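Local structure of lipoprotein (Colwellia psychrerythraea, 3O0Y) at residues A[163-175]-A[242-254]. The protein is a putative lipoprotein of unknown function, whose DUF885 family belongs to a metallopeptidase-like clan, so it may be related to peptidases. Sequence-based numbering, arbitrary orientation.
Sequences EALDYIVRLGQFD and LITQVIAKVSQVV
I168 is a knob in a hole formed by L242, Q245, V246 and K249. This is knobs-into-holes packing of two nearly parallel helices. The axes of 163-172 and 242-254 approach to 9.1 Å at their closest, at an angle of 12°, in a largely helical protein of the DUF885 family. K249 lies across the seam, at about a right angle to I168. Its CB meets CB of L171 at 3.7 Å. Its CG faces the carbonyl O and CG2 of I168. The chain then bends (chi2 -61°), and CD comes 3.9 Å from CA of G172, which has no side chain, so the lysine lies against bare backbone. CE, the last carbon before NZ, lies 3.8 Å from CG2 of I168. The lysine thus packs here through its methylenes. CG1 of I168 touches CG2 of V246 at 3.6 Å, and its CD1 reaches CB of Q245 and CD2 of L242. L171 is a second knob, among V246, K249, V250 and V254. Its CD1 lies 3.9 Å from CG1 of V246. Helices 144-154 and 219-228 add M152 and F220 around this leucine. Y167 touches V246 CG2 with its ring edge, while its OH is hydrogen-bonded to O of F220. At the far end helix 174-190 begins after Q173. V253 CG1 sits 3.6 Å from both G172 O and D175 N. V254 CG2 stands over one face of the F174 ring, 4.0 Å above its plane and offset toward the rim.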
loop_
_atom_site.group_PDB
_atom_site.type_symbol
_atom_site.label_atom_id
_atom_site.label_comp_id
_atom_site.label_asym_id
_atom_site.label_seq_id
_atom_site.Cartn_x
_atom_site.Cartn_y
_atom_site.Cartn_z
ATOM N N GLU A 163 19.701 -12.867 16.287
ATOM C CA GLU A 163 18.418 -12.496 15.651
ATOM C C GLU A 163 17.218 -13.090 16.386
ATOM O O GLU A 163 16.215 -12.432 16.547
ATOM C CB GLU A 163 18.421 -12.894 14.202
ATOM C CG GLU A 163 19.383 -12.030 13.349
ATOM C CD GLU A 163 19.550 -12.477 11.899
ATOM O OE1 GLU A 163 18.966 -13.488 11.417
ATOM O OE2 GLU A 163 20.260 -11.746 11.185
ATOM N N ALA A 164 17.327 -14.306 16.916
ATOM C CA ALA A 164 16.228 -14.843 17.722
ATOM C C ALA A 164 15.992 -13.991 18.942
ATOM O O ALA A 164 14.863 -13.757 19.352
ATOM C CB ALA A 164 16.554 -16.271 18.164
ATOM N N LEU A 165 17.064 -13.558 19.553
ATOM C CA LEU A 165 16.967 -12.763 20.763
ATOM C C LEU A 165 16.391 -11.368 20.431
ATOM O O LEU A 165 15.608 -10.814 21.205
ATOM C CB LEU A 165 18.313 -12.657 21.455
ATOM C CG LEU A 165 18.814 -13.952 22.164
ATOM C CD1 LEU A 165 20.270 -13.810 22.614
ATOM C CD2 LEU A 165 17.910 -14.340 23.352
ATOM N N ASP A 166 16.718 -10.812 19.280
ATOM C CA ASP A 166 16.028 -9.556 18.866
ATOM C C ASP A 166 14.481 -9.647 18.764
ATOM O O ASP A 166 13.721 -8.693 19.110
ATOM C CB ASP A 166 16.531 -9.069 17.523
ATOM C CG ASP A 166 17.997 -8.602 17.530
ATOM O OD1 ASP A 166 18.559 -8.335 18.595
ATOM O OD2 ASP A 166 18.603 -8.557 16.419
ATOM N N TYR A 167 14.011 -10.812 18.323
ATOM C CA TYR A 167 12.567 -11.100 18.223
ATOM C C TYR A 167 11.943 -11.152 19.611
ATOM O O TYR A 167 10.905 -10.539 19.859
ATOM C CB TYR A 167 12.419 -12.426 17.453
ATOM C CG TYR A 167 11.070 -12.895 17.037
ATOM C CD1 TYR A 167 10.491 -12.434 15.870
ATOM C CD2 TYR A 167 10.344 -13.801 17.823
ATOM C CE1 TYR A 167 9.255 -12.985 15.396
ATOM C CE2 TYR A 167 9.142 -14.362 17.349
ATOM C CZ TYR A 167 8.584 -13.902 16.182
ATOM O OH TYR A 167 7.387 -14.408 15.730
ATOM N N ILE A 168 12.641 -11.795 20.552
ATOM C CA ILE A 168 12.174 -11.905 21.923
ATOM C C ILE A 168 12.087 -10.554 22.608
ATOM O O ILE A 168 11.102 -10.238 23.310
ATOM C CB ILE A 168 13.056 -12.937 22.697
ATOM C CG1 ILE A 168 12.713 -14.329 22.181
ATOM C CG2 ILE A 168 12.836 -12.848 24.223
ATOM C CD1 ILE A 168 13.835 -15.362 22.454
ATOM N N VAL A 169 13.140 -9.782 22.423
ATOM C CA VAL A 169 13.245 -8.449 23.010
ATOM C C VAL A 169 12.118 -7.532 22.472
ATOM O O VAL A 169 11.527 -6.737 23.215
ATOM C CB VAL A 169 14.627 -7.895 22.769
ATOM C CG1 VAL A 169 14.672 -6.422 23.067
ATOM C CG2 VAL A 169 15.639 -8.715 23.649
ATOM N N ARG A 170 11.840 -7.667 21.181
ATOM C CA ARG A 170 10.717 -6.901 20.595
ATOM C C ARG A 170 9.381 -7.279 21.205
ATOM O O ARG A 170 8.590 -6.395 21.620
ATOM C CB ARG A 170 10.730 -7.064 19.063
ATOM C CG ARG A 170 11.733 -6.088 18.454
ATOM C CD ARG A 170 11.598 -6.010 16.924
ATOM N NE ARG A 170 12.167 -4.770 16.374
ATOM C CZ ARG A 170 12.544 -4.622 15.112
ATOM N NH1 ARG A 170 12.368 -5.595 14.227
ATOM N NH2 ARG A 170 13.020 -3.457 14.719
ATOM N N LEU A 171 9.126 -8.591 21.306
ATOM C CA LEU A 171 7.871 -9.066 21.939
ATOM C C LEU A 171 7.675 -8.559 23.359
ATOM O O LEU A 171 6.557 -8.219 23.760
ATOM C CB LEU A 171 7.773 -10.608 21.896
ATOM C CG LEU A 171 7.717 -11.290 20.525
ATOM C CD1 LEU A 171 7.844 -12.793 20.728
ATOM C CD2 LEU A 171 6.504 -10.967 19.711
ATOM N N GLY A 172 8.781 -8.469 24.109
ATOM C CA GLY A 172 8.779 -8.013 25.478
ATOM C C GLY A 172 8.429 -6.575 25.658
ATOM O O GLY A 172 8.069 -6.177 26.752
ATOM N N GLN A 173 8.429 -5.803 24.573
ATOM C CA GLN A 173 8.066 -4.374 24.662
ATOM C C GLN A 173 6.630 -4.087 24.240
ATOM O O GLN A 173 6.226 -2.911 24.102
ATOM C CB GLN A 173 9.028 -3.603 23.781
ATOM C CG GLN A 173 10.471 -3.691 24.319
ATOM C CD GLN A 173 11.412 -3.073 23.392
ATOM O OE1 GLN A 173 12.058 -3.743 22.568
ATOM N NE2 GLN A 173 11.484 -1.763 23.472
ATOM N N PHE A 174 5.830 -5.140 24.071
ATOM C CA PHE A 174 4.455 -4.938 23.577
ATOM C C PHE A 174 3.575 -4.280 24.631
ATOM O O PHE A 174 2.529 -3.642 24.301
ATOM C CB PHE A 174 3.847 -6.229 23.098
ATOM C CG PHE A 174 3.984 -6.450 21.634
ATOM C CD1 PHE A 174 5.219 -6.484 21.052
ATOM C CD2 PHE A 174 2.891 -6.620 20.834
ATOM C CE1 PHE A 174 5.373 -6.742 19.724
ATOM C CE2 PHE A 174 3.036 -6.877 19.517
ATOM C CZ PHE A 174 4.304 -6.864 18.941
ATOM N N ASP A 175 3.996 -4.364 25.894
ATOM C CA ASP A 175 3.259 -3.632 26.923
ATOM C C ASP A 175 3.332 -2.111 26.726
ATOM O O ASP A 175 2.309 -1.415 26.786
ATOM C CB ASP A 175 3.695 -3.982 28.360
ATOM C CG ASP A 175 5.223 -3.907 28.591
ATOM O OD1 ASP A 175 6.052 -3.849 27.653
ATOM O OD2 ASP A 175 5.617 -4.006 29.789
ATOM N N LEU A 242 14.813 -21.254 23.298
ATOM C CA LEU A 242 14.342 -19.977 22.671
ATOM C C LEU A 242 12.810 -19.989 22.386
ATOM O O LEU A 242 12.123 -19.006 22.647
ATOM C CB LEU A 242 15.164 -19.693 21.428
ATOM C CG LEU A 242 16.636 -19.316 21.642
ATOM C CD1 LEU A 242 17.474 -19.534 20.371
ATOM C CD2 LEU A 242 16.779 -17.908 22.095
ATOM N N ILE A 243 12.273 -21.114 21.932
ATOM C CA ILE A 243 10.843 -21.245 21.685
ATOM C C ILE A 243 10.073 -21.026 22.984
ATOM O O ILE A 243 9.069 -20.302 23.015
ATOM C CB ILE A 243 10.535 -22.622 21.050
ATOM C CG1 ILE A 243 11.113 -22.693 19.646
ATOM C CG2 ILE A 243 9.046 -22.913 21.022
ATOM C CD1 ILE A 243 11.192 -24.082 19.140
ATOM N N THR A 244 10.549 -21.601 24.087
ATOM C CA THR A 244 9.940 -21.357 25.388
ATOM C C THR A 244 9.927 -19.898 25.783
ATOM O O THR A 244 8.935 -19.403 26.365
ATOM C CB THR A 244 10.638 -22.207 26.495
ATOM O OG1 THR A 244 10.551 -23.570 26.083
ATOM C CG2 THR A 244 9.969 -21.976 27.875
ATOM N N GLN A 245 11.030 -19.217 25.498
ATOM C CA GLN A 245 11.147 -17.786 25.758
ATOM C C GLN A 245 10.147 -16.961 24.926
ATOM O O GLN A 245 9.515 -16.023 25.442
ATOM C CB GLN A 245 12.565 -17.311 25.496
ATOM C CG GLN A 245 13.550 -17.740 26.571
ATOM C CD GLN A 245 14.950 -17.302 26.224
ATOM O OE1 GLN A 245 15.236 -16.100 26.167
ATOM N NE2 GLN A 245 15.843 -18.274 26.022
ATOM N N VAL A 246 9.929 -17.371 23.701
ATOM C CA VAL A 246 8.961 -16.730 22.821
ATOM C C VAL A 246 7.573 -16.952 23.347
ATOM O O VAL A 246 6.835 -16.000 23.490
ATOM C CB VAL A 246 9.060 -17.198 21.350
ATOM C CG1 VAL A 246 7.812 -16.671 20.523
ATOM C CG2 VAL A 246 10.408 -16.656 20.741
ATOM N N ILE A 247 7.257 -18.190 23.730
ATOM C CA ILE A 247 5.952 -18.491 24.315
ATOM C C ILE A 247 5.696 -17.678 25.558
ATOM O O ILE A 247 4.573 -17.211 25.758
ATOM C CB ILE A 247 5.801 -20.008 24.661
ATOM C CG1 ILE A 247 5.812 -20.826 23.367
ATOM C CG2 ILE A 247 4.523 -20.207 25.533
ATOM C CD1 ILE A 247 6.047 -22.371 23.563
ATOM N N ALA A 248 6.710 -17.538 26.403
ATOM C CA ALA A 248 6.599 -16.724 27.603
ATOM C C ALA A 248 6.271 -15.258 27.294
ATOM O O ALA A 248 5.381 -14.667 27.921
ATOM C CB ALA A 248 7.847 -16.816 28.443
ATOM N N LYS A 249 6.969 -14.649 26.343
ATOM C CA LYS A 249 6.611 -13.261 25.998
ATOM C C LYS A 249 5.203 -13.144 25.448
ATOM O O LYS A 249 4.505 -12.159 25.709
ATOM C CB LYS A 249 7.596 -12.652 25.011
ATOM C CG LYS A 249 9.037 -12.567 25.476
ATOM C CD LYS A 249 9.189 -11.731 26.694
ATOM C CE LYS A 249 10.668 -11.562 27.053
ATOM N NZ LYS A 249 10.814 -10.844 28.332
ATOM N N VAL A 250 4.809 -14.081 24.621
ATOM C CA VAL A 250 3.493 -14.008 23.958
ATOM C C VAL A 250 2.431 -14.094 25.057
ATOM O O VAL A 250 1.478 -13.284 25.092
ATOM C CB VAL A 250 3.311 -15.088 22.906
ATOM C CG1 VAL A 250 1.834 -15.195 22.410
ATOM C CG2 VAL A 250 4.254 -14.872 21.685
ATOM N N SER A 251 2.590 -15.063 25.970
ATOM C CA SER A 251 1.623 -15.289 27.036
ATOM C C SER A 251 1.605 -14.181 28.028
ATOM O O SER A 251 0.537 -13.736 28.492
ATOM C CB SER A 251 1.964 -16.603 27.776
ATOM O OG SER A 251 1.052 -16.792 28.831
ATOM N N GLN A 252 2.777 -13.745 28.431
ATOM C CA GLN A 252 2.860 -12.813 29.535
ATOM C C GLN A 252 2.806 -11.330 29.166
ATOM O O GLN A 252 2.438 -10.480 30.024
ATOM C CB GLN A 252 4.127 -13.075 30.317
ATOM C CG GLN A 252 4.153 -14.495 30.915
ATOM C CD GLN A 252 5.529 -14.897 31.431
ATOM O OE1 GLN A 252 6.383 -14.051 31.702
ATOM N NE2 GLN A 252 5.734 -16.215 31.605
ATOM N N VAL A 253 3.234 -11.024 27.935
ATOM C CA VAL A 253 3.352 -9.626 27.530
ATOM C C VAL A 253 2.367 -9.331 26.364
ATOM O O VAL A 253 1.517 -8.446 26.501
ATOM C CB VAL A 253 4.754 -9.243 27.196
ATOM C CG1 VAL A 253 4.812 -7.744 26.928
ATOM C CG2 VAL A 253 5.718 -9.570 28.417
ATOM N N VAL A 254 2.430 -10.102 25.279
ATOM C CA VAL A 254 1.623 -9.800 24.097
ATOM C C VAL A 254 0.156 -9.911 24.371
ATOM O O VAL A 254 -0.596 -8.974 24.052
ATOM C CB VAL A 254 2.008 -10.664 22.890
ATOM C CG1 VAL A 254 1.116 -10.363 21.677
ATOM C CG2 VAL A 254 3.535 -10.380 22.557
#